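Local coordinates for protein Cow rumen GH26 endo-mannanase (Metagenome, PDB 6UEH) that probably hydrolyses internal beta-1,4-mannosidic bonds in galactomannan and related mannans, as an endo-mannanase of glycoside hydrolase family 26, at residues A[174-179]-A[450-455]; A[200-205]-A[234-239]; A[386-391]-A[426-431]. All coordinates share one frame; numbering follows the deposited sequence.

In the fold
All three contacts belong to the GH26 TIM barrel. Contact 2 pairs strands 202-206 and 234-238, and contact 3 pairs 382-387 and 423-429. Their centres are about 16 Å and their nearest atoms about 5 Å apart. Contact 1 touches both, its centre about 11 Å from that of contact 2 and 13 Å from that of contact 3. Glu175 OE1 makes a salt bridge to Arg203 NH2 at 2.7 Å, and Trp451 N probably bonds Asn429 O at 3.3 Å. The side chain of Glu428 is about 3 Å from a bound acetate, that of Trp451 about 4 Å and that of Ser238 about 6 Å from one. Acetate here is probably from the crystallisation liquor, but may mark the substrate cleft.

Contact 1: residues A[174-179]-A[450-455]; sequences QEIYGG and PWYGEF
Gln174 N donates a nearly straight hydrogen bond of 3.2 Å to Pro450 O. The Gln174 side chain then runs alongside Trp451. Its CG is anti to the backbone N (chi1 -174°), and this brings it over one face of the indole, 3.8 Å from the centroid of the six-membered ring, in a CH-pi contact. The amide beyond lies 20° from the ring plane, and its NE2 is held by Phe205 O. The Glu175 side chain points away, and its carboxylate makes salt bridges to Arg203 and Arg223, but its carbonyl O comes 3.2 Å from Tyr452 CD2. Here the chain is leaving the first strand of the TIM barrel, 169-174. Segment 450-455 belongs to the long connection between the seventh and eighth strands, so the contact joins two loops at the C-terminal end of the barrel. Further along, Ile176 reaches Tyr452 with its tip, CD1 to CD1 at 3.5 Å. Tyr177 turns the edge of its ring to the face of Tyr452, in an offset edge-to-face pair with centroids 5.5 Å apart and planes at 69°. The backbone Tyr177 N lies 3.9 Å above that same Tyr452 ring and has no hydrogen-bond partner in the model.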
loop_
_atom_site.group_PDB
_atom_site.type_symbol
_atom_site.label_atom_id
_atom_site.label_comp_id
_atom_site.label_asym_id
_atom_site.label_seq_id
_atom_site.Cartn_x
_atom_site.Cartn_y
_atom_site.Cartn_z
ATOM N N GLN A 174 -0.573 -1.181 -16.126
ATOM C CA GLN A 174 0.133 0.000 -16.607
ATOM C C GLN A 174 0.536 -0.188 -18.066
ATOM O O GLN A 174 1.058 -1.243 -18.433
ATOM C CB GLN A 174 1.373 0.280 -15.753
ATOM C CG GLN A 174 2.097 1.573 -16.105
ATOM C CD GLN A 174 1.405 2.801 -15.534
ATOM O OE1 GLN A 174 0.631 2.705 -14.581
ATOM N NE2 GLN A 174 1.682 3.962 -16.115
ATOM N N GLU A 175 0.291 0.826 -18.893
ATOM C CA GLU A 175 0.713 0.788 -20.289
ATOM C C GLU A 175 2.181 1.185 -20.406
ATOM O O GLU A 175 2.755 1.760 -19.483
ATOM C CB GLU A 175 -0.150 1.709 -21.161
ATOM C CG GLU A 175 0.161 3.194 -21.009
ATOM C CD GLU A 175 -0.543 4.051 -22.049
ATOM O OE1 GLU A 175 -1.364 3.509 -22.820
ATOM O OE2 GLU A 175 -0.276 5.271 -22.099
ATOM N N ILE A 176 2.775 0.879 -21.553
ATOM C CA ILE A 176 4.192 1.127 -21.787
ATOM C C ILE A 176 4.497 2.628 -21.810
ATOM O O ILE A 176 3.615 3.448 -22.075
ATOM C CB ILE A 176 4.646 0.470 -23.118
ATOM C CG1 ILE A 176 6.174 0.402 -23.224
ATOM C CG2 ILE A 176 4.020 1.180 -24.314
ATOM C CD1 ILE A 176 6.807 -0.683 -22.369
ATOM N N TYR A 177 5.742 2.980 -21.501
ATOM C CA TYR A 177 6.208 4.360 -21.606
ATOM C C TYR A 177 6.063 4.865 -23.037
ATOM O O TYR A 177 6.057 4.073 -23.982
ATOM C CB TYR A 177 7.667 4.471 -21.154
ATOM C CG TYR A 177 8.612 3.548 -21.897
ATOM C CD1 TYR A 177 9.167 3.919 -23.118
ATOM C CD2 TYR A 177 8.950 2.304 -21.376
ATOM C CE1 TYR A 177 10.029 3.076 -23.799
ATOM C CE2 TYR A 177 9.810 1.457 -22.048
ATOM C CZ TYR A 177 10.347 1.846 -23.258
ATOM O OH TYR A 177 11.203 1.000 -23.927
ATOM N N GLY A 178 5.951 6.183 -23.190
ATOM C CA GLY A 178 5.764 6.795 -24.494
ATOM C C GLY A 178 6.825 6.386 -25.498
ATOM O O GLY A 178 8.018 6.503 -25.230
ATOM N N GLY A 179 6.388 5.889 -26.651
ATOM C CA GLY A 179 7.306 5.435 -27.680
ATOM C C GLY A 179 7.646 3.958 -27.575
ATOM O O GLY A 179 8.149 3.364 -28.528
ATOM N N PRO A 450 0.014 -4.484 -12.282
ATOM C CA PRO A 450 1.395 -4.797 -12.658
ATOM C C PRO A 450 1.996 -3.671 -13.494
ATOM O O PRO A 450 1.266 -2.989 -14.215
ATOM C CB PRO A 450 1.258 -6.080 -13.486
ATOM C CG PRO A 450 -0.069 -6.657 -13.094
ATOM C CD PRO A 450 -0.941 -5.477 -12.799
ATOM N N TRP A 451 3.305 -3.474 -13.390
ATOM C CA TRP A 451 3.989 -2.508 -14.238
ATOM C C TRP A 451 4.030 -3.072 -15.658
ATOM O O TRP A 451 3.629 -4.218 -15.881
ATOM C CB TRP A 451 5.395 -2.221 -13.700
ATOM C CG TRP A 451 5.962 -0.891 -14.115
ATOM C CD1 TRP A 451 7.119 -0.674 -14.806
ATOM C CD2 TRP A 451 5.398 0.404 -13.861
ATOM N NE1 TRP A 451 7.310 0.673 -14.996
ATOM C CE2 TRP A 451 6.268 1.356 -14.429
ATOM C CE3 TRP A 451 4.242 0.850 -13.211
ATOM C CZ2 TRP A 451 6.017 2.727 -14.368
ATOM C CZ3 TRP A 451 3.996 2.213 -13.155
ATOM C CH2 TRP A 451 4.880 3.133 -13.727
ATOM N N TYR A 452 4.496 -2.281 -16.618
ATOM C CA TYR A 452 4.546 -2.747 -18.001
ATOM C C TYR A 452 5.711 -3.706 -18.236
ATOM O O TYR A 452 6.521 -3.949 -17.341
ATOM C CB TYR A 452 4.638 -1.564 -18.973
ATOM C CG TYR A 452 5.730 -0.562 -18.664
ATOM C CD1 TYR A 452 7.067 -0.859 -18.907
ATOM C CD2 TYR A 452 5.423 0.691 -18.151
ATOM C CE1 TYR A 452 8.065 0.057 -18.633
ATOM C CE2 TYR A 452 6.413 1.613 -17.876
ATOM C CZ TYR A 452 7.731 1.290 -18.118
ATOM O OH TYR A 452 8.719 2.204 -17.846
ATOM N N GLY A 453 5.786 -4.250 -19.445
ATOM C CA GLY A 453 6.874 -5.139 -19.809
ATOM C C GLY A 453 6.856 -6.458 -19.059
ATOM O O GLY A 453 5.810 -7.091 -18.918
ATOM N N GLU A 454 8.024 -6.858 -18.563
ATOM C CA GLU A 454 8.217 -8.173 -17.959
ATOM C C GLU A 454 7.328 -8.446 -16.749
ATOM O O GLU A 454 7.101 -9.599 -16.391
ATOM C CB GLU A 454 9.680 -8.349 -17.544
ATOM C CG GLU A 454 10.076 -7.537 -16.316
ATOM C CD GLU A 454 11.377 -8.012 -15.695
ATOM O OE1 GLU A 454 11.386 -8.299 -14.477
ATOM O OE2 GLU A 454 12.389 -8.096 -16.422
ATOM N N PHE A 455 6.833 -7.395 -16.109
ATOM C CA PHE A 455 6.098 -7.578 -14.863
ATOM C C PHE A 455 4.727 -8.206 -15.097
ATOM O O PHE A 455 4.138 -8.782 -14.181
ATOM C CB PHE A 455 5.979 -6.246 -14.125
ATOM C CG PHE A 455 7.303 -5.698 -13.676
ATOM C CD1 PHE A 455 7.936 -6.214 -12.555
ATOM C CD2 PHE A 455 7.929 -4.688 -14.387
ATOM C CE1 PHE A 455 9.166 -5.722 -12.144
ATOM C CE2 PHE A 455 9.158 -4.189 -13.980
ATOM C CZ PHE A 455 9.775 -4.708 -12.859
#

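Contact 2: residues A[200-205]-A[234-239]; sequences PAIRGF and IATASW
Ile202 and Ile234 are paired neighbours on adjacent parallel strands, and their side chains meet on one face of the sheet. Ile202 CG1 rests against Ile234 CB at 3.8 Å. The other branch, Ile202 CG2, reaches along the sheet to Thr236 CG2 at 3.7 Å. The Thr236 methyl, CG2, fills the shallow place over Gly204, 3.6 Å from Gly204 CA. With Thr236 OG1 anti to its own N (chi1 -174°), the hydroxyl is turned to Ile307 O on the next strand. With an alanine in place of Ile202, both branches would be gone and a gap would probably open beside Ile234 CB and the Thr236 methyl. The face with Phe205 has a different relief. Ala235 and Ala237 form a low surface there: the ring atom Phe205 CE1 rests on Ala235 CB at 3.8 Å, while Phe205 CB packs on Ala237 CB at 4.0 Å. Val224 of helix 220-230 packs on both Phe205 and Ala235. Five backbone hydrogen bonds alternate between the strands, the shortest from Phe205 N to Thr236 O, 2.7 Å. Strand 202-206, helix 220-230 and strand 234-238 make one beta-alpha-beta crossover, the repeating unit of the TIM barrel.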
loop_
_atom_site.group_PDB
_atom_site.type_symbol
_atom_site.label_atom_id
_atom_site.label_comp_id
_atom_site.label_asym_id
_atom_site.label_seq_id
_atom_site.Cartn_x
_atom_site.Cartn_y
_atom_site.Cartn_z
ATOM N N PRO A 200 -8.230 -5.722 -18.376
ATOM C CA PRO A 200 -8.210 -5.053 -17.071
ATOM C C PRO A 200 -9.187 -3.883 -17.060
ATOM O O PRO A 200 -9.405 -3.267 -18.104
ATOM C CB PRO A 200 -6.765 -4.568 -16.945
ATOM C CG PRO A 200 -6.308 -4.409 -18.360
ATOM C CD PRO A 200 -6.969 -5.531 -19.114
ATOM N N ALA A 201 -9.772 -3.588 -15.905
ATOM C CA ALA A 201 -10.723 -2.487 -15.800
ATOM C C ALA A 201 -9.995 -1.150 -15.722
ATOM O O ALA A 201 -10.420 -0.161 -16.325
ATOM C CB ALA A 201 -11.623 -2.677 -14.586
ATOM N N ILE A 202 -8.898 -1.133 -14.975
ATOM C CA ILE A 202 -8.101 0.071 -14.772
ATOM C C ILE A 202 -6.879 0.073 -15.691
ATOM O O ILE A 202 -6.178 -0.929 -15.805
ATOM C CB ILE A 202 -7.647 0.193 -13.295
ATOM C CG1 ILE A 202 -8.854 0.455 -12.390
ATOM C CG2 ILE A 202 -6.603 1.287 -13.127
ATOM C CD1 ILE A 202 -8.520 0.498 -10.913
ATOM N N ARG A 203 -6.637 1.195 -16.358
ATOM C CA ARG A 203 -5.438 1.340 -17.176
ATOM C C ARG A 203 -4.540 2.422 -16.587
ATOM O O ARG A 203 -5.010 3.500 -16.224
ATOM C CB ARG A 203 -5.807 1.667 -18.626
ATOM C CG ARG A 203 -4.620 1.796 -19.574
ATOM C CD ARG A 203 -5.074 1.686 -21.027
ATOM N NE ARG A 203 -3.986 1.899 -21.978
ATOM C CZ ARG A 203 -3.952 1.381 -23.202
ATOM N NH1 ARG A 203 -4.941 0.603 -23.623
ATOM N NH2 ARG A 203 -2.924 1.628 -24.004
ATOM N N GLY A 204 -3.250 2.118 -16.473
ATOM C CA GLY A 204 -2.294 3.048 -15.904
ATOM C C GLY A 204 -1.550 3.829 -16.968
ATOM O O GLY A 204 -1.076 3.261 -17.953
ATOM N N PHE A 205 -1.452 5.140 -16.765
ATOM C CA PHE A 205 -0.779 6.029 -17.703
ATOM C C PHE A 205 0.325 6.808 -16.993
ATOM O O PHE A 205 0.563 6.611 -15.802
ATOM C CB PHE A 205 -1.775 7.004 -18.343
ATOM C CG PHE A 205 -2.937 6.336 -19.034
ATOM C CD1 PHE A 205 -4.081 5.995 -18.327
ATOM C CD2 PHE A 205 -2.896 6.072 -20.393
ATOM C CE1 PHE A 205 -5.156 5.390 -18.962
ATOM C CE2 PHE A 205 -3.965 5.470 -21.035
ATOM C CZ PHE A 205 -5.097 5.134 -20.320
ATOM N N ILE A 234 -11.514 2.644 -16.406
ATOM C CA ILE A 234 -11.069 3.561 -15.368
ATOM C C ILE A 234 -9.605 3.914 -15.605
ATOM O O ILE A 234 -8.798 3.038 -15.901
ATOM C CB ILE A 234 -11.235 2.944 -13.963
ATOM C CG1 ILE A 234 -12.707 2.612 -13.697
ATOM C CG2 ILE A 234 -10.691 3.878 -12.892
ATOM C CD1 ILE A 234 -12.945 1.908 -12.379
ATOM N N ALA A 235 -9.263 5.192 -15.481
ATOM C CA ALA A 235 -7.893 5.624 -15.736
ATOM C C ALA A 235 -7.160 6.024 -14.457
ATOM O O ALA A 235 -7.716 6.711 -13.602
ATOM C CB ALA A 235 -7.885 6.783 -16.727
ATOM N N THR A 236 -5.913 5.579 -14.333
ATOM C CA THR A 236 -5.017 6.081 -13.297
ATOM C C THR A 236 -3.729 6.558 -13.962
ATOM O O THR A 236 -3.363 6.075 -15.035
ATOM C CB THR A 236 -4.702 5.015 -12.217
ATOM O OG1 THR A 236 -3.941 5.610 -11.158
ATOM C CG2 THR A 236 -3.918 3.853 -12.805
ATOM N N ALA A 237 -3.046 7.519 -13.349
ATOM C CA ALA A 237 -1.817 8.023 -13.951
ATOM C C ALA A 237 -0.802 8.517 -12.928
ATOM O O ALA A 237 -1.148 9.204 -11.963
ATOM C CB ALA A 237 -2.138 9.133 -14.941
ATOM N N SER A 238 0.456 8.154 -13.153
ATOM C CA SER A 238 1.564 8.689 -12.376
ATOM C C SER A 238 2.224 9.821 -13.160
ATOM O O SER A 238 1.766 10.181 -14.247
ATOM C CB SER A 238 2.575 7.588 -12.037
ATOM O OG SER A 238 2.863 6.782 -13.169
ATOM N N TRP A 239 3.298 10.379 -12.615
ATOM C CA TRP A 239 3.932 11.549 -13.212
ATOM C C TRP A 239 5.435 11.543 -12.938
ATOM O O TRP A 239 5.904 12.213 -12.021
ATOM C CB TRP A 239 3.286 12.828 -12.664
ATOM C CG TRP A 239 3.750 14.111 -13.289
ATOM C CD1 TRP A 239 4.137 14.308 -14.585
ATOM C CD2 TRP A 239 3.873 15.382 -12.637
ATOM N NE1 TRP A 239 4.492 15.624 -14.778
ATOM C CE2 TRP A 239 4.341 16.303 -13.597
ATOM C CE3 TRP A 239 3.636 15.829 -11.332
ATOM C CZ2 TRP A 239 4.576 17.645 -13.292
ATOM C CZ3 TRP A 239 3.867 17.162 -11.033
ATOM C CH2 TRP A 239 4.332 18.053 -12.009
#

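Contact 3: residues A[386-391]-A[426-431]; sequences DKYNTV and LAENDS
Lys387, Asp430 and Glu428 carry most of this contact between the ends of two parallel strands of a TIM barrel and the loops that follow. The strands form a beta-alpha-beta unit with helix 408-417. Lys387 N donates to Glu428 O at 2.7 Å. The Lys387 side chain bends at its last two torsions (63° and 60°), which curls the ammonium to the loop that follows the other strand. There NZ donates to Ser431 O at 2.7 Å, in the carbonyl plane on a lone pair. It also donates to Asn389 OD1 and forms a salt bridge with Asp430 OD1 at 3.3 Å. These acceptors probably stabilise the buried ammonium. Glu428 lies near the C-terminal end of the seventh strand, where the chain turns, a position consistent with the nucleophile of clan GH-A enzymes such as family 26. Its OE1 receives the Tyr388 hydroxyl at 2.8 Å on the anti side. The tyrosine ring is nearly perpendicular to the carboxylate (87°). Asp386 OD2 comes 3.3 Å from Glu428 OE2, and Arg309 makes salt bridges to both oxygens. Asn362 holds the other Asp386 oxygen. Asp430 is gripped from several sides. Ser431 N donates to its OD1, and Asn389 N adds a weak bond to the same atom. Its OD2 takes two donors from above one face of the carboxylate: Thr390 N at 3.1 Å and Thr390 OG1 at 2.8 Å.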
loop_
_atom_site.group_PDB
_atom_site.type_symbol
_atom_site.label_atom_id
_atom_site.label_comp_id
_atom_site.label_asym_id
_atom_site.label_seq_id
_atom_site.Cartn_x
_atom_site.Cartn_y
_atom_site.Cartn_z
ATOM N N ASP A 386 2.927 0.213 -3.514
ATOM C CA ASP A 386 3.645 -0.383 -4.630
ATOM C C ASP A 386 4.412 -1.608 -4.150
ATOM O O ASP A 386 5.439 -1.491 -3.478
ATOM C CB ASP A 386 4.575 0.644 -5.274
ATOM C CG ASP A 386 3.810 1.729 -6.010
ATOM O OD1 ASP A 386 2.576 1.822 -5.832
ATOM O OD2 ASP A 386 4.435 2.489 -6.770
ATOM N N LYS A 387 3.893 -2.782 -4.495
ATOM C CA LYS A 387 4.377 -4.041 -3.942
ATOM C C LYS A 387 5.277 -4.802 -4.904
ATOM O O LYS A 387 4.799 -5.498 -5.801
ATOM C CB LYS A 387 3.198 -4.928 -3.543
ATOM C CG LYS A 387 3.608 -6.264 -2.941
ATOM C CD LYS A 387 2.501 -7.291 -3.075
ATOM C CE LYS A 387 2.206 -7.587 -4.537
ATOM N NZ LYS A 387 3.406 -8.126 -5.245
ATOM N N TYR A 388 6.583 -4.679 -4.707
ATOM C CA TYR A 388 7.541 -5.451 -5.484
ATOM C C TYR A 388 8.263 -6.421 -4.561
ATOM O O TYR A 388 9.238 -6.058 -3.908
ATOM C CB TYR A 388 8.527 -4.528 -6.197
ATOM C CG TYR A 388 7.893 -3.716 -7.307
ATOM C CD1 TYR A 388 7.797 -4.227 -8.594
ATOM C CD2 TYR A 388 7.388 -2.444 -7.066
ATOM C CE1 TYR A 388 7.221 -3.495 -9.615
ATOM C CE2 TYR A 388 6.808 -1.701 -8.086
ATOM C CZ TYR A 388 6.726 -2.235 -9.358
ATOM O OH TYR A 388 6.154 -1.509 -10.380
ATOM N N ASN A 389 7.768 -7.653 -4.498
ATOM C CA ASN A 389 8.287 -8.619 -3.541
ATOM C C ASN A 389 8.752 -9.932 -4.163
ATOM O O ASN A 389 8.737 -10.968 -3.502
ATOM C CB ASN A 389 7.231 -8.909 -2.465
ATOM C CG ASN A 389 5.904 -9.374 -3.047
ATOM O OD1 ASN A 389 5.752 -9.513 -4.261
ATOM N ND2 ASN A 389 4.936 -9.622 -2.174
ATOM N N THR A 390 9.171 -9.895 -5.425
ATOM C CA THR A 390 9.705 -11.097 -6.062
ATOM C C THR A 390 11.217 -11.179 -5.912
ATOM O O THR A 390 11.807 -12.248 -6.059
ATOM C CB THR A 390 9.358 -11.164 -7.560
ATOM O OG1 THR A 390 9.855 -9.993 -8.224
ATOM C CG2 THR A 390 7.854 -11.261 -7.754
ATOM N N VAL A 391 11.842 -10.041 -5.625
ATOM C CA VAL A 391 13.290 -9.989 -5.457
ATOM C C VAL A 391 13.629 -9.536 -4.043
ATOM O O VAL A 391 14.047 -10.338 -3.208
ATOM C CB VAL A 391 13.951 -9.043 -6.482
ATOM C CG1 VAL A 391 15.467 -9.108 -6.367
ATOM C CG2 VAL A 391 13.507 -9.399 -7.895
ATOM N N LEU A 426 -3.220 -1.688 -4.394
ATOM C CA LEU A 426 -1.905 -2.019 -4.919
ATOM C C LEU A 426 -1.688 -1.210 -6.192
ATOM O O LEU A 426 -2.006 -1.666 -7.291
ATOM C CB LEU A 426 -1.780 -3.519 -5.197
ATOM C CG LEU A 426 -1.769 -4.439 -3.974
ATOM C CD1 LEU A 426 -1.822 -5.901 -4.395
ATOM C CD2 LEU A 426 -0.541 -4.166 -3.115
ATOM N N ALA A 427 -1.171 0.005 -6.030
ATOM C CA ALA A 427 -1.007 0.937 -7.145
ATOM C C ALA A 427 -0.012 0.419 -8.176
ATOM O O ALA A 427 -0.139 0.701 -9.368
ATOM C CB ALA A 427 -0.572 2.302 -6.629
ATOM N N GLU A 428 0.989 -0.317 -7.700
ATOM C CA GLU A 428 1.952 -1.001 -8.561
ATOM C C GLU A 428 2.334 -2.337 -7.943
ATOM O O GLU A 428 2.314 -2.489 -6.721
ATOM C CB GLU A 428 3.225 -0.174 -8.774
ATOM C CG GLU A 428 3.050 1.157 -9.473
ATOM C CD GLU A 428 4.380 1.834 -9.747
ATOM O OE1 GLU A 428 5.416 1.138 -9.719
ATOM O OE2 GLU A 428 4.393 3.059 -9.985
ATOM N N ASN A 429 2.696 -3.299 -8.786
ATOM C CA ASN A 429 3.250 -4.552 -8.293
ATOM C C ASN A 429 4.021 -5.307 -9.366
ATOM O O ASN A 429 3.901 -5.013 -10.557
ATOM C CB ASN A 429 2.146 -5.455 -7.719
ATOM C CG ASN A 429 0.939 -5.577 -8.641
ATOM O OD1 ASN A 429 -0.099 -4.948 -8.415
ATOM N ND2 ASN A 429 1.067 -6.394 -9.680
ATOM N N ASP A 430 4.845 -6.261 -8.943
ATOM C CA ASP A 430 5.323 -7.263 -9.878
ATOM C C ASP A 430 4.264 -8.353 -9.894
ATOM O O ASP A 430 3.349 -8.310 -10.712
ATOM C CB ASP A 430 6.723 -7.801 -9.511
ATOM C CG ASP A 430 6.955 -7.912 -8.013
ATOM O OD1 ASP A 430 5.975 -8.029 -7.250
ATOM O OD2 ASP A 430 8.137 -7.893 -7.602
ATOM N N SER A 431 4.362 -9.298 -8.964
ATOM C CA SER A 431 3.366 -10.354 -8.864
ATOM C C SER A 431 2.027 -9.832 -8.351
ATOM O O SER A 431 1.974 -9.068 -7.389
ATOM C CB SER A 431 3.857 -11.479 -7.943
ATOM O OG SER A 431 4.940 -12.186 -8.522
#